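Local atomic coordinates of chaperone CupB2 (Pseudomonas aeruginosa, PDB entry 3Q48), a protein that probably acts as a periplasmic chaperone that assists the folding of fimbrial subunits and keeps them ready for assembly into pili. Residues Gly34-Phe39 against Lys141-Pro146; Pro107-Ser112 against Ala207-Lys212; Trp115-Glu120 against Arg137-Leu142; Gly157-Lys162 against Asn178-Tyr183. One frame throughout, in Å; residues are numbered along the deposited sequence.

Contact 1. Residues Gly34-Phe39 against Lys141-Pro146; sequences GTRVVF and KLFFRP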
# COMPACT_ATOMS: atom_id res chain seq x y z
N GLY A 34 -6.65 6.93 6.19
CA GLY A 34 -5.67 5.84 6.35
C GLY A 34 -5.95 4.38 6.04
O GLY A 34 -6.49 3.65 6.89
N THR A 35 -5.59 3.95 4.84
CA THR A 35 -5.13 2.58 4.64
C THR A 35 -3.76 2.62 3.91
O THR A 35 -2.99 1.65 3.97
CB THR A 35 -6.15 1.66 3.93
OG1 THR A 35 -6.26 2.02 2.56
CG2 THR A 35 -7.58 1.69 4.60
N ARG A 36 -3.46 3.73 3.24
CA ARG A 36 -2.17 3.90 2.59
C ARG A 36 -1.80 5.38 2.60
O ARG A 36 -2.70 6.21 2.76
CB ARG A 36 -2.13 3.35 1.13
CG ARG A 36 -2.98 4.17 0.14
CD ARG A 36 -4.00 3.32 -0.65
NE ARG A 36 -4.32 2.17 0.15
CZ ARG A 36 -3.96 0.91 -0.11
NH1 ARG A 36 -3.31 0.55 -1.25
NH2 ARG A 36 -4.33 -0.02 0.76
N VAL A 37 -0.51 5.69 2.42
CA VAL A 37 -0.05 7.08 2.28
C VAL A 37 0.53 7.34 0.86
O VAL A 37 1.39 6.60 0.40
CB VAL A 37 0.99 7.44 3.36
CG1 VAL A 37 1.52 8.82 3.13
CG2 VAL A 37 0.37 7.29 4.82
N VAL A 38 0.06 8.38 0.17
CA VAL A 38 0.64 8.73 -1.09
C VAL A 38 1.50 9.94 -0.86
O VAL A 38 1.06 10.95 -0.30
CB VAL A 38 -0.42 9.02 -2.15
CG1 VAL A 38 0.25 9.46 -3.45
CG2 VAL A 38 -1.25 7.74 -2.41
N PHE A 39 2.77 9.82 -1.26
CA PHE A 39 3.65 10.91 -1.04
C PHE A 39 4.03 11.45 -2.39
O PHE A 39 4.81 10.82 -3.10
CB PHE A 39 4.87 10.51 -0.21
CG PHE A 39 5.57 11.68 0.36
CD1 PHE A 39 5.57 11.89 1.73
CD2 PHE A 39 6.22 12.62 -0.49
CE1 PHE A 39 6.21 13.02 2.30
CE2 PHE A 39 6.89 13.77 0.06
CZ PHE A 39 6.85 13.97 1.48
N LYS A 141 1.15 0.97 3.48
CA LYS A 141 1.99 1.21 2.35
C LYS A 141 2.19 2.70 2.21
O LYS A 141 1.22 3.48 2.34
CB LYS A 141 1.33 0.67 1.08
CG LYS A 141 1.35 -0.79 1.02
CD LYS A 141 0.43 -1.31 -0.08
CE LYS A 141 0.23 -2.83 0.19
NZ LYS A 141 -0.75 -3.50 -0.72
N LEU A 142 3.43 3.09 1.94
CA LEU A 142 3.73 4.47 1.54
C LEU A 142 4.25 4.50 0.09
O LEU A 142 5.26 3.88 -0.25
CB LEU A 142 4.70 5.12 2.52
CG LEU A 142 4.82 6.66 2.65
CD1 LEU A 142 5.69 6.99 3.84
CD2 LEU A 142 5.45 7.31 1.46
N PHE A 143 3.54 5.18 -0.78
CA PHE A 143 3.93 5.31 -2.18
C PHE A 143 4.57 6.68 -2.46
O PHE A 143 3.91 7.73 -2.46
CB PHE A 143 2.72 5.10 -3.12
CG PHE A 143 2.00 3.78 -2.92
CD1 PHE A 143 2.56 2.59 -3.37
CD2 PHE A 143 0.76 3.74 -2.30
CE1 PHE A 143 1.87 1.35 -3.19
CE2 PHE A 143 0.06 2.53 -2.12
CZ PHE A 143 0.60 1.35 -2.57
N PHE A 144 5.87 6.69 -2.71
CA PHE A 144 6.50 7.91 -3.19
C PHE A 144 6.26 7.97 -4.67
O PHE A 144 6.63 7.02 -5.40
CB PHE A 144 7.98 7.89 -2.97
CG PHE A 144 8.62 9.13 -3.40
CD1 PHE A 144 8.55 10.27 -2.59
CD2 PHE A 144 9.27 9.19 -4.64
CE1 PHE A 144 9.18 11.48 -2.97
CE2 PHE A 144 9.89 10.42 -5.07
CZ PHE A 144 9.84 11.57 -4.23
N ARG A 145 5.63 9.08 -5.11
CA ARG A 145 5.19 9.22 -6.48
C ARG A 145 5.80 10.45 -7.20
O ARG A 145 5.41 11.61 -6.91
CB ARG A 145 3.67 9.24 -6.52
CG ARG A 145 3.11 9.22 -7.91
CD ARG A 145 1.61 9.22 -7.81
NE ARG A 145 1.10 7.96 -7.28
CZ ARG A 145 -0.15 7.78 -6.82
NH1 ARG A 145 -1.01 8.81 -6.83
NH2 ARG A 145 -0.52 6.57 -6.39
N PRO A 146 6.75 10.21 -8.12
CA PRO A 146 7.27 11.33 -8.91
C PRO A 146 6.14 12.11 -9.63
O PRO A 146 5.12 11.50 -10.13
CB PRO A 146 8.22 10.65 -9.94
CG PRO A 146 8.69 9.38 -9.25
CD PRO A 146 7.45 8.93 -8.39
O HOH W 1 -1.56 -0.14 3.13
O HOH W 2 -3.30 -2.64 0.11
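Phe39 is the residue most deeply engaged here, and two residues of Lys141-Pro146 take it up. Its CB rests 3.7 Å from CD2 of Leu142. CG stands anti to the backbone N (chi1 -163°), which brings the ring aslant against Phe144, Phe39 CD2 lying 3.9 Å from Phe144 CD1. Phe80, Ile99 and Tyr101 continue this apolar core on the same side as Val37 and Leu142. The main chain of Phe39 works as well: its N donates to Phe143 O at 2.7 Å and its O accepts from Arg145 N at 2.8 Å. With Val37 bonded in the same way to Lys141 O and Phe143 N, the result is a regular parallel ladder. Phe143 belongs to the other face, with Arg36, Val38 and Lys141. Arg36 NH1 reaches the edge of the Phe143 ring, 4.0 Å from Phe143 CE2. Farther along, Val38 CG1 lies over one face of the Arg145 guanidinium, which salt bridges to Glu111 and Asp235 hold. One water bridges the two basic chains, accepting from Arg36 NH2 at 2.9 Å and from Lys141 NZ at 2.8 Å. The first strand pairing in parallel with the last is a feature of the N-terminal Ig-like domain of PapD-type chaperones, as of V-type Ig domains. In PapD, an arginine and a lysine placed like Arg36 and Lys141 anchor the subunit's terminal carboxylate in the cleft; the same role is likely here.

Contact 2. Residues Pro107-Ser112 against Ala207-Lys212; sequences PTDRES and APFSTK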
# COMPACT_ATOMS: atom_id res chain seq x y z
N PRO A 107 14.02 6.37 -7.68
CA PRO A 107 13.73 6.37 -9.11
C PRO A 107 12.75 7.48 -9.49
O PRO A 107 11.82 7.81 -8.74
CB PRO A 107 13.15 4.97 -9.36
CG PRO A 107 13.71 4.13 -8.30
CD PRO A 107 13.89 5.02 -7.09
N THR A 108 12.99 8.05 -10.68
CA THR A 108 12.28 9.21 -11.22
C THR A 108 11.14 8.76 -12.16
O THR A 108 10.25 9.55 -12.48
CB THR A 108 13.29 10.12 -12.02
OG1 THR A 108 13.81 9.40 -13.15
CG2 THR A 108 14.47 10.50 -11.15
N ASP A 109 11.18 7.50 -12.59
CA ASP A 109 10.26 6.98 -13.64
C ASP A 109 9.21 5.98 -13.13
O ASP A 109 8.50 5.34 -13.92
CB ASP A 109 11.08 6.21 -14.67
CG ASP A 109 11.60 4.90 -14.10
OD1 ASP A 109 12.21 4.94 -13.00
OD2 ASP A 109 11.39 3.85 -14.71
N ARG A 110 9.17 5.80 -11.81
CA ARG A 110 8.27 4.86 -11.16
C ARG A 110 8.11 5.20 -9.69
O ARG A 110 8.96 5.85 -9.08
CB ARG A 110 8.74 3.40 -11.34
CG ARG A 110 10.07 3.09 -10.67
CD ARG A 110 10.65 1.80 -11.22
NE ARG A 110 11.26 1.98 -12.55
CZ ARG A 110 11.58 0.98 -13.37
NH1 ARG A 110 11.35 -0.28 -12.99
NH2 ARG A 110 12.13 1.24 -14.55
N GLU A 111 6.98 4.76 -9.14
CA GLU A 111 6.69 4.89 -7.72
C GLU A 111 7.75 4.12 -6.95
O GLU A 111 8.30 3.10 -7.43
CB GLU A 111 5.29 4.32 -7.44
CG GLU A 111 4.20 5.36 -7.60
CD GLU A 111 2.78 4.84 -7.31
OE1 GLU A 111 2.52 3.58 -7.34
OE2 GLU A 111 1.92 5.71 -7.07
N SER A 112 8.05 4.62 -5.76
CA SER A 112 8.77 3.82 -4.73
C SER A 112 7.87 3.46 -3.54
O SER A 112 6.96 4.21 -3.16
CB SER A 112 10.02 4.53 -4.26
OG SER A 112 10.96 4.52 -5.32
N ALA A 207 4.25 -4.80 -8.52
CA ALA A 207 5.16 -3.67 -8.53
C ALA A 207 5.25 -3.16 -9.97
O ALA A 207 5.03 -3.95 -10.93
CB ALA A 207 6.54 -4.15 -8.04
N PRO A 208 5.60 -1.86 -10.14
CA PRO A 208 5.77 -1.31 -11.49
C PRO A 208 6.72 -2.20 -12.36
O PRO A 208 7.70 -2.74 -11.86
CB PRO A 208 6.44 0.06 -11.26
CG PRO A 208 6.30 0.35 -9.79
CD PRO A 208 6.20 -0.99 -9.10
N PHE A 209 6.41 -2.33 -13.64
CA PHE A 209 7.30 -3.02 -14.55
C PHE A 209 7.68 -4.44 -14.04
O PHE A 209 8.82 -4.90 -14.20
CB PHE A 209 8.51 -2.12 -14.86
CG PHE A 209 8.12 -0.71 -15.29
CD1 PHE A 209 7.32 -0.50 -16.43
CD2 PHE A 209 8.60 0.42 -14.59
CE1 PHE A 209 6.99 0.82 -16.87
CE2 PHE A 209 8.26 1.73 -15.00
CZ PHE A 209 7.44 1.93 -16.14
N SER A 210 6.70 -5.11 -13.44
CA SER A 210 6.90 -6.47 -12.88
C SER A 210 5.75 -7.41 -13.18
O SER A 210 4.74 -7.01 -13.73
CB SER A 210 7.09 -6.46 -11.38
OG SER A 210 8.04 -5.49 -10.99
N THR A 211 5.94 -8.67 -12.83
CA THR A 211 4.94 -9.69 -13.03
C THR A 211 4.60 -10.33 -11.69
O THR A 211 5.49 -10.54 -10.85
CB THR A 211 5.49 -10.81 -13.91
OG1 THR A 211 6.70 -11.25 -13.31
CG2 THR A 211 5.76 -10.33 -15.36
N LYS A 212 3.33 -10.66 -11.47
CA LYS A 212 2.97 -11.44 -10.32
C LYS A 212 2.28 -12.73 -10.77
O LYS A 212 1.54 -12.75 -11.75
CB LYS A 212 2.05 -10.62 -9.42
CG LYS A 212 1.84 -11.22 -8.05
CD LYS A 212 0.76 -10.49 -7.27
CE LYS A 212 0.50 -11.22 -5.92
NZ LYS A 212 1.72 -11.16 -5.02
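Asp109 and Arg110 meet Phe209 where the two Ig-like domains face each other: a loop of the N-terminal domain touches a type II beta turn, Ala207 to Ser210, of the C-terminal one. Asp109 comes first along the loop. Its OD2 lies 3.8 Å from Phe209 CE2, the carboxylate and ring planes nearly parallel but not level with each other, whereas its carbonyl oxygen lies at the ring's edge, in plane. The carboxylate is turned back onto the next residue. Arg110 grips it side-on, NE to Asp109 OD1 at 3.1 Å and NH2 to Asp109 OD2 at 2.7 Å, a salt bridge that fixes the rotation of the guanidinium. Held this way, the group offers a face to Phe209, whose CD2 sits over its centre, 3.2 Å above the plane; the ring is inclined by 60°, so an edge and not a flat stack makes the contact. Nearer the backbone, Arg110 CB packs 4.1 Å from Pro208 CB. Glu111 adds its carbonyl oxygen, 4.1 Å from Pro208 CG, while its carboxylate is engaged by Arg145 and the Tyr184 N-H. Arg145 also bridges to Asp235, and this charged trio matches the interdomain salt bridge of PapD and its relatives. Within the turn, Ser210 OG donates to Pro208 O at 2.9 Å, approaching from above the carbonyl plane and not on a lone pair.

Contact 3. Residues Trp115-Glu120 against Arg137-Leu142; sequences WLNILE and RSRFKL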
# COMPACT_ATOMS: atom_id res chain seq x y z
N TRP A 115 7.07 1.71 4.01
CA TRP A 115 6.05 1.19 4.90
C TRP A 115 6.00 2.06 6.12
O TRP A 115 7.03 2.35 6.72
CB TRP A 115 6.32 -0.27 5.26
CG TRP A 115 6.28 -1.24 4.08
CD1 TRP A 115 7.31 -1.53 3.18
CD2 TRP A 115 5.14 -2.00 3.66
NE1 TRP A 115 6.87 -2.48 2.28
CE2 TRP A 115 5.55 -2.77 2.55
CE3 TRP A 115 3.84 -2.15 4.14
CZ2 TRP A 115 4.67 -3.64 1.88
CZ3 TRP A 115 2.98 -3.05 3.51
CH2 TRP A 115 3.41 -3.78 2.39
N LEU A 116 4.81 2.53 6.47
CA LEU A 116 4.62 3.25 7.72
C LEU A 116 4.17 2.25 8.74
O LEU A 116 3.24 1.45 8.48
CB LEU A 116 3.57 4.34 7.57
CG LEU A 116 3.19 5.15 8.79
CD1 LEU A 116 4.37 5.87 9.45
CD2 LEU A 116 2.14 6.14 8.32
N ASN A 117 4.87 2.22 9.88
CA ASN A 117 4.48 1.37 11.01
C ASN A 117 3.89 2.26 12.13
O ASN A 117 4.39 3.35 12.39
CB ASN A 117 5.65 0.62 11.56
CG ASN A 117 6.31 -0.27 10.56
OD1 ASN A 117 5.89 -1.41 10.37
ND2 ASN A 117 7.41 0.22 9.97
N ILE A 118 2.83 1.78 12.79
CA ILE A 118 2.26 2.47 13.94
C ILE A 118 2.14 1.43 15.00
O ILE A 118 1.51 0.41 14.79
CB ILE A 118 0.85 3.00 13.69
CG1 ILE A 118 0.79 4.02 12.50
CG2 ILE A 118 0.15 3.46 15.04
CD1 ILE A 118 1.60 5.30 12.63
N LEU A 119 2.75 1.68 16.15
CA LEU A 119 2.68 0.75 17.26
C LEU A 119 2.02 1.43 18.45
O LEU A 119 2.42 2.55 18.88
CB LEU A 119 4.09 0.28 17.63
CG LEU A 119 4.23 -0.80 18.68
CD1 LEU A 119 3.39 -2.01 18.36
CD2 LEU A 119 5.67 -1.23 18.78
N GLU A 120 0.99 0.75 18.96
CA GLU A 120 0.24 1.20 20.12
C GLU A 120 0.84 0.55 21.36
O GLU A 120 0.93 -0.66 21.45
CB GLU A 120 -1.25 0.85 19.96
CG GLU A 120 -2.17 1.39 21.09
CD GLU A 120 -3.48 0.56 21.28
OE1 GLU A 120 -4.34 0.56 20.36
OE2 GLU A 120 -3.65 -0.08 22.36
N ARG A 137 0.35 -3.61 16.56
CA ARG A 137 1.20 -2.96 15.55
C ARG A 137 0.59 -2.94 14.18
O ARG A 137 0.27 -4.00 13.66
CB ARG A 137 2.52 -3.69 15.41
CG ARG A 137 3.44 -3.03 14.41
CD ARG A 137 3.95 -4.04 13.42
NE ARG A 137 5.04 -3.48 12.63
CZ ARG A 137 6.28 -3.96 12.64
NH1 ARG A 137 6.58 -4.99 13.40
NH2 ARG A 137 7.23 -3.40 11.89
N SER A 138 0.49 -1.75 13.58
CA SER A 138 -0.05 -1.58 12.22
C SER A 138 0.98 -1.20 11.17
O SER A 138 1.96 -0.53 11.47
CB SER A 138 -1.14 -0.54 12.22
OG SER A 138 -2.36 -1.20 12.37
N ARG A 139 0.71 -1.60 9.93
CA ARG A 139 1.67 -1.48 8.85
C ARG A 139 1.01 -1.03 7.54
O ARG A 139 0.32 -1.84 6.93
CB ARG A 139 2.35 -2.82 8.67
CG ARG A 139 3.68 -2.72 7.98
CD ARG A 139 4.49 -3.96 8.11
NE ARG A 139 5.45 -3.97 7.03
CZ ARG A 139 6.66 -3.42 7.09
NH1 ARG A 139 7.08 -2.82 8.21
NH2 ARG A 139 7.46 -3.50 6.05
N PHE A 140 1.25 0.23 7.11
CA PHE A 140 0.65 0.89 5.88
C PHE A 140 1.62 1.15 4.70
O PHE A 140 2.77 1.54 4.90
CB PHE A 140 -0.01 2.24 6.26
CG PHE A 140 -0.90 2.13 7.45
CD1 PHE A 140 -2.24 1.76 7.29
CD2 PHE A 140 -0.38 2.25 8.75
CE1 PHE A 140 -3.08 1.56 8.43
CE2 PHE A 140 -1.18 2.07 9.86
CZ PHE A 140 -2.54 1.72 9.71
N LYS A 141 1.15 0.97 3.48
CA LYS A 141 1.99 1.21 2.35
C LYS A 141 2.19 2.70 2.21
O LYS A 141 1.22 3.48 2.34
CB LYS A 141 1.33 0.67 1.08
CG LYS A 141 1.35 -0.79 1.02
CD LYS A 141 0.43 -1.31 -0.08
CE LYS A 141 0.23 -2.83 0.19
NZ LYS A 141 -0.75 -3.50 -0.72
N LEU A 142 3.43 3.09 1.94
CA LEU A 142 3.73 4.47 1.54
C LEU A 142 4.25 4.50 0.09
O LEU A 142 5.26 3.88 -0.25
CB LEU A 142 4.70 5.12 2.52
CG LEU A 142 4.82 6.66 2.65
CD1 LEU A 142 5.69 6.99 3.84
CD2 LEU A 142 5.45 7.31 1.46
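Arg139 is wedged between Asn117 and Trp115, and its chain can be followed outward atom by atom. Arg139 CB stands at the margin, 4.2 Å from Asn117 OD1. CG, placed anti to the backbone N (chi1 -158°), passes 3.5 Å from Asn117 OD1 and skirts Trp115 CE3. CD keeps beside the same oxygen, the two side chains running alongside each other. From NE outward the group lies flat on the indole: NE is 3.8 Å from Trp115 CE3, CZ leans over Trp115 CB, and NH2 comes within 3.2 Å of Trp115 CG. The planes differ by 18°, a stack with an off-centre cation-pi component over the five-membered ring. NH1 turns the other way, to Asn117 OD1 at 2.8 Å, in the carbonyl plane and on a lone pair; Asp65 receives it too, in a salt bridge. The same Asn117 oxygen accepts from Arg137, NH2 at 2.8 Å from above the carbonyl plane and the longer NE at 3.2 Å, so three N-H groups grip it and probably polarise the amide. The opposite face of Trp115 is taken by Lys141 CG, a CH-pi contact 4.1 Å from the centroid of the six-membered ring. Beneath these side chains the backbones form an antiparallel ladder through Leu116 with Phe140 and Ile118 with Ser138. In the sheet, strand 112-121 lies between 136-145 and 58-65, while Leu116 and Ile118 point across the sandwich toward Ile99 and Leu97 of strand 93-101.

Contact 4. Residues Gly157-Lys162 against Asn178-Tyr183; sequences GKLQWK and NNPTPY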
# COMPACT_ATOMS: atom_id res chain seq x y z
N GLY A 157 -6.13 -1.08 -15.31
CA GLY A 157 -6.67 -1.48 -16.60
C GLY A 157 -5.66 -1.75 -17.73
O GLY A 157 -6.09 -2.02 -18.86
N LYS A 158 -4.35 -1.66 -17.47
CA LYS A 158 -3.37 -1.98 -18.52
C LYS A 158 -2.64 -3.28 -18.18
O LYS A 158 -1.73 -3.70 -18.86
CB LYS A 158 -2.37 -0.83 -18.77
CG LYS A 158 -3.04 0.49 -19.07
CD LYS A 158 -2.07 1.67 -19.17
CE LYS A 158 -2.88 2.99 -19.01
NZ LYS A 158 -2.22 4.23 -19.52
N LEU A 159 -3.03 -3.89 -17.08
CA LEU A 159 -2.46 -5.17 -16.71
C LEU A 159 -2.83 -6.17 -17.77
O LEU A 159 -3.92 -6.11 -18.32
CB LEU A 159 -3.01 -5.58 -15.34
CG LEU A 159 -2.69 -4.53 -14.30
CD1 LEU A 159 -3.34 -4.91 -12.98
CD2 LEU A 159 -1.18 -4.39 -14.13
N GLN A 160 -1.93 -7.06 -18.13
CA GLN A 160 -2.32 -8.10 -19.06
C GLN A 160 -2.21 -9.44 -18.39
O GLN A 160 -1.40 -9.64 -17.49
CB GLN A 160 -1.59 -7.99 -20.40
CG GLN A 160 -0.09 -7.72 -20.35
CD GLN A 160 0.30 -6.63 -21.35
OE1 GLN A 160 -0.60 -5.98 -21.92
NE2 GLN A 160 1.62 -6.39 -21.54
N TRP A 161 -3.08 -10.35 -18.75
CA TRP A 161 -3.14 -11.59 -17.97
C TRP A 161 -2.89 -12.80 -18.83
O TRP A 161 -3.16 -12.78 -20.01
CB TRP A 161 -4.49 -11.69 -17.21
CG TRP A 161 -4.72 -10.52 -16.29
CD1 TRP A 161 -5.00 -9.22 -16.65
CD2 TRP A 161 -4.63 -10.53 -14.86
NE1 TRP A 161 -5.12 -8.44 -15.53
CE2 TRP A 161 -4.90 -9.22 -14.42
CE3 TRP A 161 -4.34 -11.52 -13.91
CZ2 TRP A 161 -4.88 -8.86 -13.07
CZ3 TRP A 161 -4.34 -11.18 -12.56
CH2 TRP A 161 -4.61 -9.85 -12.15
N LYS A 162 -2.36 -13.85 -18.23
CA LYS A 162 -2.16 -15.10 -18.97
C LYS A 162 -2.05 -16.32 -18.05
O LYS A 162 -1.69 -16.21 -16.84
CB LYS A 162 -0.92 -15.00 -19.87
CG LYS A 162 0.39 -15.27 -19.16
CD LYS A 162 1.49 -15.53 -20.18
CE LYS A 162 2.84 -15.39 -19.46
NZ LYS A 162 3.86 -16.47 -19.76
N ASN A 178 0.94 -9.13 -15.87
CA ASN A 178 2.09 -8.26 -16.18
C ASN A 178 1.69 -6.81 -16.01
O ASN A 178 0.72 -6.36 -16.61
CB ASN A 178 2.69 -8.50 -17.57
CG ASN A 178 3.86 -7.50 -17.91
OD1 ASN A 178 3.79 -6.82 -18.94
ND2 ASN A 178 4.91 -7.42 -17.05
N ASN A 179 2.44 -6.12 -15.16
CA ASN A 179 2.25 -4.71 -14.89
C ASN A 179 3.32 -3.89 -15.64
O ASN A 179 4.43 -3.67 -15.12
CB ASN A 179 2.33 -4.40 -13.40
CG ASN A 179 2.06 -2.91 -13.09
OD1 ASN A 179 1.58 -2.13 -13.95
ND2 ASN A 179 2.34 -2.52 -11.84
N PRO A 180 2.93 -3.41 -16.82
CA PRO A 180 3.75 -2.68 -17.72
C PRO A 180 3.62 -1.15 -17.44
O PRO A 180 3.81 -0.34 -18.34
CB PRO A 180 3.15 -3.07 -19.09
CG PRO A 180 1.65 -3.10 -18.78
CD PRO A 180 1.53 -3.53 -17.32
N THR A 181 3.32 -0.78 -16.20
CA THR A 181 3.10 0.61 -15.83
C THR A 181 4.07 1.08 -14.72
O THR A 181 4.74 0.25 -14.09
CB THR A 181 1.62 0.84 -15.24
OG1 THR A 181 1.57 0.41 -13.86
CG2 THR A 181 0.57 0.14 -16.05
N PRO A 182 4.14 2.41 -14.46
CA PRO A 182 5.06 2.85 -13.38
C PRO A 182 4.55 2.73 -11.95
O PRO A 182 5.29 3.08 -11.02
CB PRO A 182 5.45 4.31 -13.76
CG PRO A 182 4.41 4.78 -14.79
CD PRO A 182 3.71 3.52 -15.35
N TYR A 183 3.33 2.20 -11.75
CA TYR A 183 2.60 2.27 -10.48
C TYR A 183 2.48 0.92 -9.83
O TYR A 183 2.34 -0.09 -10.51
CB TYR A 183 1.19 2.78 -10.70
CG TYR A 183 1.13 4.05 -11.47
CD1 TYR A 183 1.28 5.28 -10.83
CD2 TYR A 183 0.94 4.04 -12.86
CE1 TYR A 183 1.25 6.50 -11.54
CE2 TYR A 183 0.94 5.22 -13.58
CZ TYR A 183 1.09 6.45 -12.92
OH TYR A 183 1.06 7.61 -13.66
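In the beta hairpin that opens the C-terminal Ig-like domain, Gln160 of strand 160-163 faces Asn178 of strand 175-179 as an antiparallel hydrogen-bonded pair. Gln160 N donates to Asn178 O at 3.1 Å and Asn178 N returns a bond to Gln160 O at 2.9 Å. Above this pair the two amide side chains lie side by side, pointing the same way. The Gln160 chain is bent at its second torsion (chi2 -134°), which carries Gln160 NE2 to 3.4 Å from Asn178 OD1, a weak bond. Leu159 works on the other side, where it belongs to the domain core with Val177, Val185 and Tyr230. Its CD2 touches CA of Asn179 at 3.5 Å and crosses that residue's side chain at a slant, close to its OD1. Where the strands part, Pro180 takes over: Pro180 CG meets Lys158 O at 3.4 Å, and next to it Lys158 CB packs on the methyl of Thr181. The bend after strand 175-179 is tied together from within. Asn179 OD1 accepts from Thr181 OG1, a bond modelled so short that its exact length is doubtful. On the other end of the amide, Asn179 ND2 donates to Tyr183 O at 2.8 Å, almost straight on the C=O line, and this bond probably fixes the amide's rotation. An ST turn completes the bend: Thr181 OG1 receives the backbone N-H of Tyr183, with Tyr183 N at 3.3 Å.

Contacts 1 and 3 are neighbours in one sheet of the N-terminal domain, their centres 12 Å apart: strand 136-145 serves both, and they share Leu142 and Lys141, which by analogy with PapD probably belongs to the subunit-binding cleft. Contact 4 lies in the other domain, its centre 27 Å from that of contact 3. Contact 2 joins the two halves. Its Ser112 O probably accepts from Phe144 N of contact 1 (2.7 Å), and its Glu111 N probably donates to Pro182 O of contact 4 (3.0 Å). From the other segment of contact 2, Ser210 O is a probable acceptor for Asn179 N of contact 4. Contacts 1 and 4 approach within about 4 Å at their nearest atoms without touching.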